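Local coordinates for protein alpha-1,2-Mannosidase (Trichoderma reesei, PDB 1HCU) that probably trims alpha-1,2-linked mannose residues from high-mannose N-glycans as a calcium-dependent family 47 glycosyl hydrolase, at residues Phe99-Leu110 against Glu177-Leu188. Residues are numbered along the deposited sequence; the frame is centred on the assembly and turned at random.
Sequences FETNIRYLGGLL and EIGSLVLEWTRL
A water joins Phe99 to Glu177 across the contact: it accepts from Phe99 N at 2.8 Å and donates to Glu177 OE2 at 2.5 Å, tying the carboxylate to the start of helix 98-117. Phe99 has CG anti to its own nitrogen (chi1 170°), which turns the ring to the other segment; Ser180 CB meets the ring edge, 3.5 Å from Phe99 CE1, while the Glu177 chain crosses Phe99 at about a right angle. Ser180 OG hydrogen-bonds to Ser246 of helix 245-257. Farther along, the Asn102 amide lies among Leu181, Glu184 and Trp185. Asn102 OD1 lies at the indole edge, 3.0 Å from Trp185 NE1, the two planes 33° apart. Glu184 forms a knob in the hole made by Asn102, Ile103, Leu106 and Leu110. Leu106 CD2 packs 3.7 Å from Trp185 CD1, and Leu110 CD1 lies 4.2 Å from Leu188 CD1, both pairs crossing roughly perpendicularly. Arg187 forms a salt bridge with Asp114 through NH2 and a hydrogen bond with Tyr257 OH through NH1. The axes of 99-110 and 182-188 approach to 9.8 Å and cross at 36°. Glu100, the probable proton donor, lies on helix 98-117, placing this helix packing beside the active site of the family 47 (alpha/alpha)7 barrel.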
ATOM      1  N   PHE A  99      -1.111  -7.716  10.474  1.00 13.50           N
ATOM      2  CA  PHE A  99      -1.170  -7.017   9.181  1.00 14.61           C
ATOM      3  C   PHE A  99      -0.008  -6.056   8.905  1.00 14.87           C
ATOM      4  O   PHE A  99       0.707  -6.204   7.910  1.00 16.24           O
ATOM      5  CB  PHE A  99      -2.501  -6.256   9.068  1.00 13.21           C
ATOM      6  CG  PHE A  99      -2.569  -5.308   7.896  1.00 13.12           C
ATOM      7  CD1 PHE A  99      -2.611  -5.787   6.587  1.00 13.47           C
ATOM      8  CD2 PHE A  99      -2.594  -3.929   8.105  1.00 12.54           C
ATOM      9  CE1 PHE A  99      -2.677  -4.908   5.505  1.00 12.84           C
ATOM     10  CE2 PHE A  99      -2.660  -3.042   7.029  1.00 12.71           C
ATOM     11  CZ  PHE A  99      -2.702  -3.534   5.725  1.00 12.69           C
ATOM     12  N   GLU A 100       0.172  -5.064   9.770  1.00 16.05           N
ATOM     13  CA  GLU A 100       1.246  -4.084   9.593  1.00 15.48           C
ATOM     14  C   GLU A 100       2.616  -4.757   9.567  1.00 15.57           C
ATOM     15  O   GLU A 100       3.472  -4.406   8.751  1.00 17.12           O
ATOM     16  CB  GLU A 100       1.223  -3.047  10.721  1.00 16.70           C
ATOM     17  CG  GLU A 100      -0.082  -2.265  10.880  1.00 19.84           C
ATOM     18  CD  GLU A 100      -0.443  -1.443   9.647  1.00 23.25           C
ATOM     19  OE1 GLU A 100       0.470  -1.068   8.883  1.00 23.75           O
ATOM     20  OE2 GLU A 100      -1.642  -1.157   9.451  1.00 24.47           O
ATOM     21  N   THR A 101       2.823  -5.726  10.455  1.00 12.93           N
ATOM     22  CA  THR A 101       4.101  -6.426  10.525  1.00 12.55           C
ATOM     23  C   THR A 101       4.372  -7.226   9.252  1.00 12.90           C
ATOM     24  O   THR A 101       5.489  -7.247   8.735  1.00 12.76           O
ATOM     25  CB  THR A 101       4.139  -7.381  11.744  1.00 11.83           C
ATOM     26  OG1 THR A 101       3.858  -6.636  12.934  1.00 11.69           O
ATOM     27  CG2 THR A 101       5.510  -8.031  11.880  1.00 11.67           C
ATOM     28  N   ASN A 102       3.330  -7.870   8.746  1.00 12.61           N
ATOM     29  CA  ASN A 102       3.416  -8.681   7.547  1.00  9.76           C
ATOM     30  C   ASN A 102       3.826  -7.910   6.297  1.00 10.01           C
ATOM     31  O   ASN A 102       4.793  -8.270   5.624  1.00 11.44           O
ATOM     32  CB  ASN A 102       2.064  -9.360   7.300  1.00  9.91           C
ATOM     33  CG  ASN A 102       2.003 -10.058   5.957  1.00 12.06           C
ATOM     34  OD1 ASN A 102       2.569 -11.139   5.775  1.00 15.15           O
ATOM     35  ND2 ASN A 102       1.336  -9.432   5.001  1.00 10.64           N
ATOM     36  N   ILE A 103       3.082  -6.857   5.982  1.00 10.86           N
ATOM     37  CA  ILE A 103       3.345  -6.071   4.783  1.00 12.11           C
ATOM     38  C   ILE A 103       4.681  -5.324   4.789  1.00 12.86           C
ATOM     39  O   ILE A 103       5.309  -5.158   3.736  1.00 11.56           O
ATOM     40  CB  ILE A 103       2.180  -5.069   4.511  1.00 12.21           C
ATOM     41  CG1 ILE A 103       2.155  -3.971   5.577  1.00 10.84           C
ATOM     42  CG2 ILE A 103       0.851  -5.817   4.490  1.00  9.23           C
ATOM     43  CD1 ILE A 103       1.111  -2.886   5.327  1.00 13.58           C
ATOM     44  N   ARG A 104       5.121  -4.885   5.967  1.00 13.44           N
ATOM     45  CA  ARG A 104       6.392  -4.158   6.073  1.00 14.00           C
ATOM     46  C   ARG A 104       7.614  -5.064   6.234  1.00 13.54           C
ATOM     47  O   ARG A 104       8.479  -5.124   5.364  1.00 14.44           O
ATOM     48  CB  ARG A 104       6.362  -3.177   7.251  1.00 14.07           C
ATOM     49  CG  ARG A 104       5.472  -1.962   7.078  1.00 15.93           C
ATOM     50  CD  ARG A 104       5.738  -0.967   8.197  1.00 18.51           C
ATOM     51  NE  ARG A 104       4.928   0.237   8.076  1.00 23.10           N
ATOM     52  CZ  ARG A 104       3.600   0.239   8.069  1.00 25.52           C
ATOM     53  NH1 ARG A 104       2.943  -0.908   8.179  1.00 23.80           N
ATOM     54  NH2 ARG A 104       2.932   1.382   7.954  1.00 25.11           N
ATOM     55  N   TYR A 105       7.680  -5.766   7.357  1.00 11.66           N
ATOM     56  CA  TYR A 105       8.822  -6.622   7.644  1.00 13.33           C
ATOM     57  C   TYR A 105       8.953  -7.850   6.746  1.00 13.21           C
ATOM     58  O   TYR A 105       9.934  -7.997   6.021  1.00 12.49           O
ATOM     59  CB  TYR A 105       8.781  -7.021   9.119  1.00 11.97           C
ATOM     60  CG  TYR A 105       9.014  -5.841  10.043  1.00 14.58           C
ATOM     61  CD1 TYR A 105       7.999  -5.352  10.868  1.00 14.02           C
ATOM     62  CD2 TYR A 105      10.272  -5.232  10.114  1.00 16.57           C
ATOM     63  CE1 TYR A 105       8.239  -4.284  11.752  1.00 15.50           C
ATOM     64  CE2 TYR A 105      10.520  -4.173  10.988  1.00 16.72           C
ATOM     65  CZ  TYR A 105       9.504  -3.706  11.810  1.00 15.24           C
ATOM     66  OH  TYR A 105       9.779  -2.701  12.715  1.00 13.51           O
ATOM     67  N   LEU A 106       7.960  -8.722   6.791  1.00 13.24           N
ATOM     68  CA  LEU A 106       7.976  -9.910   5.972  1.00 15.51           C
ATOM     69  C   LEU A 106       8.092  -9.504   4.491  1.00 14.36           C
ATOM     70  O   LEU A 106       8.927 -10.029   3.750  1.00 14.31           O
ATOM     71  CB  LEU A 106       6.699 -10.712   6.239  1.00 18.04           C
ATOM     72  CG  LEU A 106       6.700 -12.148   5.739  1.00 23.06           C
ATOM     73  CD1 LEU A 106       7.932 -12.848   6.298  1.00 25.37           C
ATOM     74  CD2 LEU A 106       5.416 -12.868   6.164  1.00 23.22           C
ATOM     75  N   GLY A 107       7.268  -8.550   4.068  1.00 14.54           N
ATOM     76  CA  GLY A 107       7.324  -8.092   2.685  1.00 11.96           C
ATOM     77  C   GLY A 107       8.672  -7.493   2.328  1.00 10.05           C
ATOM     78  O   GLY A 107       9.258  -7.820   1.297  1.00  9.57           O
ATOM     79  N   GLY A 108       9.171  -6.615   3.194  1.00 10.22           N
ATOM     80  CA  GLY A 108      10.454  -5.975   2.950  1.00 11.26           C
ATOM     81  C   GLY A 108      11.620  -6.942   2.851  1.00 11.28           C
ATOM     82  O   GLY A 108      12.493  -6.775   1.999  1.00 12.28           O
ATOM     83  N   LEU A 109      11.636  -7.953   3.721  1.00 12.14           N
ATOM     84  CA  LEU A 109      12.707  -8.953   3.742  1.00 12.93           C
ATOM     85  C   LEU A 109      12.639  -9.838   2.505  1.00 12.28           C
ATOM     86  O   LEU A 109      13.660 -10.148   1.899  1.00 13.44           O
ATOM     87  CB  LEU A 109      12.605  -9.821   5.008  1.00 12.64           C
ATOM     88  CG  LEU A 109      12.870  -9.146   6.364  1.00 15.44           C
ATOM     89  CD1 LEU A 109      12.322 -10.011   7.514  1.00 13.48           C
ATOM     90  CD2 LEU A 109      14.370  -8.907   6.525  1.00 13.28           C
ATOM     91  N   LEU A 110      11.429 -10.239   2.132  1.00 13.16           N
ATOM     92  CA  LEU A 110      11.237 -11.095   0.966  1.00 14.57           C
ATOM     93  C   LEU A 110      11.516 -10.391  -0.365  1.00 13.68           C
ATOM     94  O   LEU A 110      12.099 -10.991  -1.272  1.00 14.32           O
ATOM     95  CB  LEU A 110       9.816 -11.675   0.967  1.00 18.49           C
ATOM     96  CG  LEU A 110       9.598 -13.099   1.503  1.00 21.67           C
ATOM     97  CD1 LEU A 110      10.303 -13.317   2.825  1.00 24.61           C
ATOM     98  CD2 LEU A 110       8.105 -13.330   1.655  1.00 23.61           C
ATOM     99  N   GLU A 177      -7.129  -6.810   6.711  1.00 13.53           N
ATOM    100  CA  GLU A 177      -6.068  -7.450   7.490  1.00 14.59           C
ATOM    101  C   GLU A 177      -6.021  -8.972   7.340  1.00 14.04           C
ATOM    102  O   GLU A 177      -4.965  -9.585   7.476  1.00 12.53           O
ATOM    103  CB  GLU A 177      -6.188  -7.045   8.965  1.00 16.29           C
ATOM    104  CG  GLU A 177      -6.214  -5.522   9.129  1.00 20.34           C
ATOM    105  CD  GLU A 177      -5.952  -5.043  10.544  1.00 21.86           C
ATOM    106  OE1 GLU A 177      -6.453  -3.956  10.896  1.00 21.26           O
ATOM    107  OE2 GLU A 177      -5.238  -5.739  11.300  1.00 24.77           O
ATOM    108  N   ILE A 178      -7.169  -9.571   7.045  1.00 13.54           N
ATOM    109  CA  ILE A 178      -7.252 -11.006   6.840  1.00 12.40           C
ATOM    110  C   ILE A 178      -6.775 -11.348   5.431  1.00 13.32           C
ATOM    111  O   ILE A 178      -6.047 -12.317   5.227  1.00 13.42           O
ATOM    112  CB  ILE A 178      -8.702 -11.504   6.951  1.00 13.25           C
ATOM    113  CG1 ILE A 178      -9.218 -11.332   8.380  1.00 12.41           C
ATOM    114  CG2 ILE A 178      -8.781 -12.956   6.498  1.00 12.28           C
ATOM    115  CD1 ILE A 178     -10.695 -11.645   8.530  1.00  9.85           C
ATOM    116  N   GLY A 179      -7.193 -10.532   4.464  1.00 13.67           N
ATOM    117  CA  GLY A 179      -6.847 -10.769   3.073  1.00 14.04           C
ATOM    118  C   GLY A 179      -5.575 -10.150   2.527  1.00 15.74           C
ATOM    119  O   GLY A 179      -5.382 -10.113   1.313  1.00 16.22           O
ATOM    120  N   SER A 180      -4.701  -9.670   3.403  1.00 16.12           N
ATOM    121  CA  SER A 180      -3.454  -9.072   2.954  1.00 16.08           C
ATOM    122  C   SER A 180      -2.255  -9.846   3.481  1.00 16.40           C
ATOM    123  O   SER A 180      -1.188  -9.273   3.689  1.00 16.37           O
ATOM    124  CB  SER A 180      -3.364  -7.615   3.407  1.00 16.36           C
ATOM    125  OG  SER A 180      -4.337  -6.816   2.760  1.00 19.04           O
ATOM    126  N   LEU A 181      -2.433 -11.152   3.674  1.00 15.03           N
ATOM    127  CA  LEU A 181      -1.372 -12.016   4.188  1.00 14.05           C
ATOM    128  C   LEU A 181      -0.967 -13.101   3.195  1.00 14.80           C
ATOM    129  O   LEU A 181       0.167 -13.600   3.232  1.00 14.75           O
ATOM    130  CB  LEU A 181      -1.846 -12.691   5.472  1.00 13.53           C
ATOM    131  CG  LEU A 181      -2.437 -11.749   6.514  1.00 13.52           C
ATOM    132  CD1 LEU A 181      -2.984 -12.554   7.693  1.00 15.77           C
ATOM    133  CD2 LEU A 181      -1.379 -10.768   6.966  1.00 10.34           C
ATOM    134  N   VAL A 182      -1.904 -13.456   2.316  1.00 14.82           N
ATOM    135  CA  VAL A 182      -1.708 -14.513   1.327  1.00 13.88           C
ATOM    136  C   VAL A 182      -0.506 -14.358   0.390  1.00 15.00           C
ATOM    137  O   VAL A 182       0.208 -15.330   0.136  1.00 15.77           O
ATOM    138  CB  VAL A 182      -3.007 -14.724   0.487  1.00 12.89           C
ATOM    139  CG1 VAL A 182      -3.410 -13.433  -0.220  1.00 11.24           C
ATOM    140  CG2 VAL A 182      -2.799 -15.835  -0.512  1.00 13.24           C
ATOM    141  N   LEU A 183      -0.264 -13.150  -0.111  1.00 14.29           N
ATOM    142  CA  LEU A 183       0.858 -12.933  -1.017  1.00 13.75           C
ATOM    143  C   LEU A 183       2.201 -13.251  -0.360  1.00 14.11           C
ATOM    144  O   LEU A 183       2.970 -14.065  -0.868  1.00 13.97           O
ATOM    145  CB  LEU A 183       0.895 -11.480  -1.507  1.00 14.10           C
ATOM    146  CG  LEU A 183       1.387 -11.205  -2.938  1.00 15.55           C
ATOM    147  CD1 LEU A 183       1.819  -9.737  -3.057  1.00 11.62           C
ATOM    148  CD2 LEU A 183       2.529 -12.118  -3.298  1.00 13.00           C
ATOM    149  N   GLU A 184       2.494 -12.625   0.776  1.00 13.97           N
ATOM    150  CA  GLU A 184       3.790 -12.872   1.391  1.00 15.39           C
ATOM    151  C   GLU A 184       3.972 -14.222   2.060  1.00 14.79           C
ATOM    152  O   GLU A 184       5.079 -14.753   2.089  1.00 15.62           O
ATOM    153  CB  GLU A 184       4.200 -11.728   2.346  1.00 15.50           C
ATOM    154  CG  GLU A 184       3.113 -10.949   3.060  1.00 17.16           C
ATOM    155  CD  GLU A 184       2.242 -10.115   2.138  1.00 17.52           C
ATOM    156  OE1 GLU A 184       1.137 -10.582   1.797  1.00 16.24           O
ATOM    157  OE2 GLU A 184       2.663  -8.997   1.753  1.00 17.64           O
ATOM    158  N   TRP A 185       2.888 -14.794   2.567  1.00 15.88           N
ATOM    159  CA  TRP A 185       2.960 -16.099   3.211  1.00 14.74           C
ATOM    160  C   TRP A 185       3.091 -17.217   2.168  1.00 14.41           C
ATOM    161  O   TRP A 185       3.753 -18.225   2.413  1.00 12.60           O
ATOM    162  CB  TRP A 185       1.734 -16.302   4.111  1.00 13.59           C
ATOM    163  CG  TRP A 185       1.875 -15.558   5.418  1.00 15.45           C
ATOM    164  CD1 TRP A 185       1.981 -14.202   5.591  1.00 12.89           C
ATOM    165  CD2 TRP A 185       2.021 -16.141   6.718  1.00 14.48           C
ATOM    166  NE1 TRP A 185       2.190 -13.913   6.918  1.00 15.32           N
ATOM    167  CE2 TRP A 185       2.220 -15.081   7.633  1.00 14.12           C
ATOM    168  CE3 TRP A 185       2.008 -17.457   7.198  1.00 14.49           C
ATOM    169  CZ2 TRP A 185       2.406 -15.299   9.006  1.00 12.72           C
ATOM    170  CZ3 TRP A 185       2.193 -17.675   8.567  1.00 12.95           C
ATOM    171  CH2 TRP A 185       2.388 -16.599   9.451  1.00 10.82           C
ATOM    172  N   THR A 186       2.473 -17.034   1.003  1.00 13.17           N
ATOM    173  CA  THR A 186       2.585 -18.033  -0.053  1.00 13.80           C
ATOM    174  C   THR A 186       3.999 -17.936  -0.618  1.00 12.92           C
ATOM    175  O   THR A 186       4.628 -18.946  -0.926  1.00 12.51           O
ATOM    176  CB  THR A 186       1.558 -17.797  -1.193  1.00 14.28           C
ATOM    177  OG1 THR A 186       0.236 -18.084  -0.714  1.00 16.57           O
ATOM    178  CG2 THR A 186       1.859 -18.701  -2.382  1.00 11.43           C
ATOM    179  N   ARG A 187       4.502 -16.709  -0.722  1.00 14.15           N
ATOM    180  CA  ARG A 187       5.851 -16.466  -1.227  1.00 13.58           C
ATOM    181  C   ARG A 187       6.857 -17.140  -0.296  1.00 14.47           C
ATOM    182  O   ARG A 187       7.822 -17.747  -0.748  1.00 16.23           O
ATOM    183  CB  ARG A 187       6.131 -14.953  -1.298  1.00 13.23           C
ATOM    184  CG  ARG A 187       7.448 -14.589  -1.974  1.00 11.90           C
ATOM    185  CD  ARG A 187       7.506 -15.193  -3.368  1.00 12.86           C
ATOM    186  NE  ARG A 187       8.828 -15.107  -3.987  1.00 12.23           N
ATOM    187  CZ  ARG A 187       9.317 -16.022  -4.823  1.00 14.11           C
ATOM    188  NH1 ARG A 187       8.590 -17.093  -5.130  1.00 11.77           N
ATOM    189  NH2 ARG A 187      10.523 -15.864  -5.367  1.00 11.03           N
ATOM    190  N   LEU A 188       6.619 -17.037   1.007  1.00 15.12           N
ATOM    191  CA  LEU A 188       7.516 -17.644   1.989  1.00 15.96           C
ATOM    192  C   LEU A 188       7.553 -19.181   1.832  1.00 17.20           C
ATOM    193  O   LEU A 188       8.628 -19.777   1.842  1.00 17.58           O
ATOM    194  CB  LEU A 188       7.079 -17.251   3.414  1.00 11.55           C
ATOM    195  CG  LEU A 188       7.997 -17.671   4.572  1.00  9.61           C
ATOM    196  CD1 LEU A 188       9.364 -17.044   4.391  1.00  6.99           C
ATOM    197  CD2 LEU A 188       7.395 -17.255   5.895  1.00  7.13           C
TER
HETATM  198  O   HOH W   1      -3.627  -7.668  11.615  1.00 11.60           O